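Local coordinates for protein Amuc_1102 (Akkermansia muciniphila, PDB 7DSZ) that is of unproven function but adopts an immunoglobulin-like fold related to archaeal type IV pilus proteins, which suggests a role in pilus formation, at residues V19-E24 / V139-N144; K59-P64 / V103-N108. One frame throughout, in Å; residues are numbered along the deposited sequence.

Contact 1 of 2, residues V19-E24 / V139-N144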
loop_
_atom_site.group_PDB
_atom_site.type_symbol
_atom_site.label_atom_id
_atom_site.label_comp_id
_atom_site.label_asym_id
_atom_site.label_seq_id
_atom_site.Cartn_x
_atom_site.Cartn_y
_atom_site.Cartn_z
ATOM N N VAL C 19 27.768 9.354 9.678
ATOM C CA VAL C 19 27.238 8.039 9.993
ATOM C C VAL C 19 28.110 6.990 9.322
ATOM O O VAL C 19 28.547 7.175 8.179
ATOM C CB VAL C 19 25.765 7.953 9.519
ATOM C CG1 VAL C 19 25.290 6.537 9.444
ATOM C CG2 VAL C 19 24.875 8.796 10.436
ATOM N N ARG C 20 28.362 5.894 10.029
ATOM C CA ARG C 20 29.039 4.731 9.483
ATOM C C ARG C 20 28.174 3.494 9.664
ATOM O O ARG C 20 27.599 3.272 10.738
ATOM C CB ARG C 20 30.393 4.512 10.148
ATOM C CG ARG C 20 31.374 5.637 9.838
ATOM C CD ARG C 20 31.736 5.638 8.357
ATOM N NE ARG C 20 32.627 6.738 7.990
ATOM C CZ ARG C 20 32.227 7.909 7.501
ATOM N NH1 ARG C 20 30.936 8.169 7.304
ATOM N NH2 ARG C 20 33.129 8.832 7.197
ATOM N N VAL C 21 28.095 2.691 8.611
ATOM C CA VAL C 21 27.247 1.507 8.578
ATOM C C VAL C 21 28.134 0.287 8.368
ATOM O O VAL C 21 28.890 0.217 7.392
ATOM C CB VAL C 21 26.186 1.613 7.470
ATOM C CG1 VAL C 21 25.367 0.341 7.407
ATOM C CG2 VAL C 21 25.283 2.813 7.736
ATOM N N SER C 22 28.067 -0.659 9.294
ATOM C CA SER C 22 28.782 -1.920 9.176
ATOM C C SER C 22 27.830 -2.951 8.582
ATOM O O SER C 22 26.880 -3.372 9.242
ATOM C CB SER C 22 29.301 -2.384 10.534
ATOM O OG SER C 22 29.940 -3.641 10.411
ATOM N N LEU C 23 28.080 -3.352 7.336
ATOM C CA LEU C 23 27.270 -4.366 6.661
ATOM C C LEU C 23 27.874 -5.750 6.827
ATOM O O LEU C 23 29.094 -5.911 6.829
ATOM C CB LEU C 23 27.155 -4.066 5.165
ATOM C CG LEU C 23 26.460 -2.782 4.739
ATOM C CD1 LEU C 23 26.618 -2.602 3.232
ATOM C CD2 LEU C 23 24.969 -2.844 5.115
ATOM N N GLU C 24 27.011 -6.755 6.957
ATOM C CA GLU C 24 27.450 -8.126 6.779
ATOM C C GLU C 24 27.113 -8.507 5.340
ATOM O O GLU C 24 27.232 -7.667 4.452
ATOM C CB GLU C 24 26.812 -9.050 7.821
ATOM C CG GLU C 24 27.057 -8.581 9.283
ATOM C CD GLU C 24 28.540 -8.440 9.636
ATOM O OE1 GLU C 24 29.359 -9.235 9.122
ATOM O OE2 GLU C 24 28.887 -7.529 10.429
ATOM N N VAL C 139 24.673 -4.308 -2.387
ATOM C CA VAL C 139 23.906 -3.396 -1.548
ATOM C C VAL C 139 24.732 -2.141 -1.322
ATOM O O VAL C 139 25.882 -2.229 -0.886
ATOM C CB VAL C 139 23.534 -4.029 -0.194
ATOM C CG1 VAL C 139 22.783 -3.018 0.674
ATOM C CG2 VAL C 139 22.698 -5.301 -0.407
ATOM N N VAL C 140 24.150 -0.983 -1.607
ATOM C CA VAL C 140 24.777 0.314 -1.362
ATOM C C VAL C 140 23.912 1.085 -0.378
ATOM O O VAL C 140 22.703 1.216 -0.585
ATOM C CB VAL C 140 24.958 1.111 -2.666
ATOM C CG1 VAL C 140 25.529 2.513 -2.365
ATOM C CG2 VAL C 140 25.864 0.344 -3.636
ATOM N N VAL C 141 24.525 1.600 0.689
ATOM C CA VAL C 141 23.805 2.350 1.718
ATOM C C VAL C 141 24.209 3.812 1.629
ATOM O O VAL C 141 25.405 4.129 1.627
ATOM C CB VAL C 141 24.097 1.811 3.132
ATOM C CG1 VAL C 141 23.252 2.576 4.162
ATOM C CG2 VAL C 141 23.819 0.312 3.202
ATOM N N GLU C 142 23.219 4.700 1.582
ATOM C CA GLU C 142 23.467 6.134 1.564
ATOM C C GLU C 142 22.882 6.794 2.807
ATOM O O GLU C 142 21.814 6.400 3.301
ATOM C CB GLU C 142 22.880 6.788 0.305
ATOM C CG GLU C 142 23.531 6.306 -0.979
ATOM C CD GLU C 142 22.949 6.956 -2.229
ATOM O OE1 GLU C 142 22.036 7.792 -2.103
ATOM O OE2 GLU C 142 23.406 6.619 -3.343
ATOM N N TYR C 143 23.599 7.792 3.318
ATOM C CA TYR C 143 23.096 8.670 4.363
ATOM C C TYR C 143 23.191 10.101 3.856
ATOM O O TYR C 143 24.268 10.544 3.446
ATOM C CB TYR C 143 23.880 8.513 5.674
ATOM C CG TYR C 143 23.413 9.519 6.699
ATOM C CD1 TYR C 143 22.171 9.383 7.305
ATOM C CD2 TYR C 143 24.182 10.633 7.022
ATOM C CE1 TYR C 143 21.716 10.302 8.220
ATOM C CE2 TYR C 143 23.728 11.571 7.944
ATOM C CZ TYR C 143 22.493 11.395 8.537
ATOM O OH TYR C 143 22.006 12.305 9.455
ATOM N N ASN C 144 22.064 10.813 3.878
ATOM C CA ASN C 144 21.984 12.171 3.328
ATOM C C ASN C 144 22.586 12.251 1.925
ATOM O O ASN C 144 23.336 13.171 1.596
ATOM C CB ASN C 144 22.651 13.180 4.263
ATOM C CG ASN C 144 21.748 13.593 5.412
ATOM O OD1 ASN C 144 20.521 13.491 5.324
ATOM N ND2 ASN C 144 22.351 14.078 6.495
#
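Val19 and Tyr143, together with Val21, Leu23 and Val141, make a predominantly apolar contact between the two sheets of the immunoglobulin-like fold. Strand 19-23 belongs to the three-stranded sheet and strand 139-143 to the mixed one; they run at 160° with axes 8.4 Å apart, the spacing of packed sheets rather than of paired strands, and no hydrogen bond crosses between them. Val19 points a methyl down onto the face of the Tyr143 ring, over its centre: CG2 stands 3.8 Å from the centroid and only 6° off the normal, a CH-pi contact. With CG anti to the backbone N, Tyr143 reaches toward the other strand, and chi2 of 72° turns a ring face to the valine, while Asn144 lies over the rim of the other. Beside this pair, Val21 CG2 touches Val141 CG1 at 4.1 Å, the side chains crossing nearly at right angles. Leu23 slides past Val141 in the opposite direction, its CD2 3.9 Å from Val141 CG2. Branched valines suit extended strands, and the longer Leu23 bridges the gap where the backbones diverge. Phe58 on one sheet and Phe76 on the other continue the same interior. An alanine in place of Tyr143 would remove the ring and would probably leave Val19 CG2 without its aromatic partner, opening a gap between the sheets. The match probably rests on complementary shape and the burial of apolar surface.

Contact 2 of 2, residues K59-P64 / V103-N108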
loop_
_atom_site.group_PDB
_atom_site.type_symbol
_atom_site.label_atom_id
_atom_site.label_comp_id
_atom_site.label_asym_id
_atom_site.label_seq_id
_atom_site.Cartn_x
_atom_site.Cartn_y
_atom_site.Cartn_z
ATOM N N LYS C 59 24.685 -2.679 11.287
ATOM C CA LYS C 59 24.704 -1.885 12.508
ATOM C C LYS C 59 25.218 -0.496 12.148
ATOM O O LYS C 59 26.077 -0.361 11.271
ATOM C CB LYS C 59 25.588 -2.536 13.594
ATOM C CG LYS C 59 25.689 -1.715 14.872
ATOM C CD LYS C 59 26.659 -2.362 15.863
ATOM C CE LYS C 59 25.937 -3.320 16.774
ATOM N NZ LYS C 59 26.783 -3.709 17.957
ATOM N N VAL C 60 24.677 0.528 12.803
ATOM C CA VAL C 60 25.013 1.926 12.538
ATOM C C VAL C 60 25.796 2.487 13.715
ATOM O O VAL C 60 25.473 2.204 14.871
ATOM C CB VAL C 60 23.749 2.779 12.312
ATOM C CG1 VAL C 60 24.120 4.202 11.897
ATOM C CG2 VAL C 60 22.841 2.123 11.287
ATOM N N GLU C 61 26.784 3.334 13.425
ATOM C CA GLU C 61 27.410 4.164 14.451
ATOM C C GLU C 61 27.502 5.582 13.913
ATOM O O GLU C 61 27.352 5.811 12.713
ATOM C CB GLU C 61 28.803 3.639 14.851
ATOM C CG GLU C 61 28.831 2.195 15.409
ATOM C CD GLU C 61 28.216 2.053 16.798
ATOM O OE1 GLU C 61 27.879 3.086 17.423
ATOM O OE2 GLU C 61 28.092 0.898 17.271
ATOM N N ALA C 62 27.741 6.554 14.803
ATOM C CA ALA C 62 27.702 7.934 14.357
ATOM C C ALA C 62 28.659 8.799 15.175
ATOM O O ALA C 62 29.004 8.487 16.319
ATOM C CB ALA C 62 26.281 8.519 14.450
ATOM N N ALA C 63 29.037 9.916 14.561
ATOM C CA ALA C 63 29.915 10.929 15.130
ATOM C C ALA C 63 29.342 12.311 14.828
ATOM O O ALA C 63 29.350 12.752 13.672
ATOM C CB ALA C 63 31.330 10.773 14.559
ATOM N N PRO C 64 28.812 13.028 15.826
ATOM C CA PRO C 64 28.674 12.568 17.203
ATOM C C PRO C 64 27.440 11.687 17.336
ATOM O O PRO C 64 26.668 11.583 16.381
ATOM C CB PRO C 64 28.512 13.873 17.991
ATOM C CG PRO C 64 27.817 14.773 17.034
ATOM C CD PRO C 64 28.335 14.411 15.656
ATOM N N VAL C 103 16.382 4.953 12.222
ATOM C CA VAL C 103 17.339 3.856 12.256
ATOM C C VAL C 103 18.118 3.980 13.562
ATOM O O VAL C 103 18.747 5.032 13.796
ATOM C CB VAL C 103 18.267 3.871 11.035
ATOM C CG1 VAL C 103 19.189 2.666 11.074
ATOM C CG2 VAL C 103 17.428 3.831 9.747
ATOM N N PRO C 104 18.047 2.992 14.449
ATOM C CA PRO C 104 18.733 3.099 15.739
ATOM C C PRO C 104 20.233 3.009 15.537
ATOM O O PRO C 104 20.712 2.384 14.591
ATOM C CB PRO C 104 18.204 1.892 16.521
ATOM C CG PRO C 104 17.924 0.879 15.481
ATOM C CD PRO C 104 17.413 1.671 14.270
ATOM N N VAL C 105 20.967 3.665 16.429
ATOM C CA VAL C 105 22.427 3.654 16.421
ATOM C C VAL C 105 22.906 2.659 17.470
ATOM O O VAL C 105 22.327 2.562 18.562
ATOM C CB VAL C 105 22.985 5.070 16.686
ATOM C CG1 VAL C 105 24.497 5.058 16.722
ATOM C CG2 VAL C 105 22.496 6.052 15.622
ATOM N N GLY C 106 23.937 1.884 17.134
ATOM C CA GLY C 106 24.507 0.949 18.087
ATOM C C GLY C 106 23.734 -0.336 18.276
ATOM O O GLY C 106 23.916 -1.013 19.291
ATOM N N GLU C 107 22.887 -0.708 17.322
ATOM C CA GLU C 107 21.975 -1.831 17.487
ATOM C C GLU C 107 21.989 -2.699 16.236
ATOM O O GLU C 107 21.846 -2.182 15.124
ATOM C CB GLU C 107 20.570 -1.299 17.766
ATOM C CG GLU C 107 19.532 -2.320 18.095
ATOM C CD GLU C 107 18.238 -1.658 18.543
ATOM O OE1 GLU C 107 18.311 -0.711 19.358
ATOM O OE2 GLU C 107 17.160 -2.079 18.071
ATOM N N ASN C 108 22.169 -4.006 16.410
ATOM C CA ASN C 108 22.115 -4.903 15.265
ATOM C C ASN C 108 20.696 -4.928 14.724
ATOM O O ASN C 108 19.731 -5.049 15.485
ATOM C CB ASN C 108 22.562 -6.306 15.649
ATOM C CG ASN C 108 24.022 -6.357 16.027
ATOM O OD1 ASN C 108 24.893 -6.107 15.199
ATOM N ND2 ASN C 108 24.297 -6.676 17.287
HETATM O O HOH W 1 23.867 -5.049 19.063
HETATM O O HOH W 2 26.578 -1.882 20.128
HETATM O O HOH W 3 27.049 -6.931 18.683
HETATM O O HOH W 4 22.494 0.334 14.550
#
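Val60 and Val103 each hold CG1 anti to the backbone N (chi1 -174° and -177°), which turns Val60 CG2 toward Val103 CG1, 3.7 Å away. The two side chains cross at about a right angle and share Leu74 of strand 70-83 as a neighbour. Lys59 is extended as far as CD and then bends at chi3 (-90°), laying CE 3.4 Å from Asn108 OD1. Its long aliphatic part can thus run along the backbone of Glu107 while the charged end stays among waters. One of these accepts from Lys59 NZ at 2.8 Å and donates to Gly106 O; another, held weakly by the lysine, accepts from Asn108 ND2. In this immunoglobulin-like fold the chain changes sheets here: strand 91-104 of the mixed sheet ends, and residues 105-108 pass over to strand 109-115 of the three-stranded sheet, which pairs with strand 50-63. A nearly straight hydrogen bond marks the arrival, Gly106 N to Val60 O at 2.8 Å, and the positive phi of Gly106 is one that glycine adopts readily. Val105 covers the same carbonyl, with CG1 3.5 Å from Val60 O, and the bent side chain of Glu61 brings OE2 to 3.7 Å from Gly106 CA. Between the backbones a single water accepts from Val60 N and Glu107 N and donates to Pro104 O, which lies 2.7 Å from it, bridging amides and a carbonyl that do not pair directly.

Contact 1 is buried between the two sheets, whereas contact 2 lies at the surface, farther from the centre of the chain. Both join the three-stranded sheet to the mixed one, through strands 18-32 and 134-143 in contact 1 and through 50-63 and the end of 91-104 in contact 2. Strands 18-32 and 50-63 are neighbours, joined by backbone bonds such as Arg20 O with Glu61 N, probably a hydrogen bond, at 2.8 Å. The interior is continuous across them, since Val19 CG1 packs on Val60 CG1. Contact 1 relies on apolar side chains and one aromatic face, with no hydrogen bond across it, while contact 2 adds a backbone hydrogen bond, water bridges and a charged lysine to its valine pair.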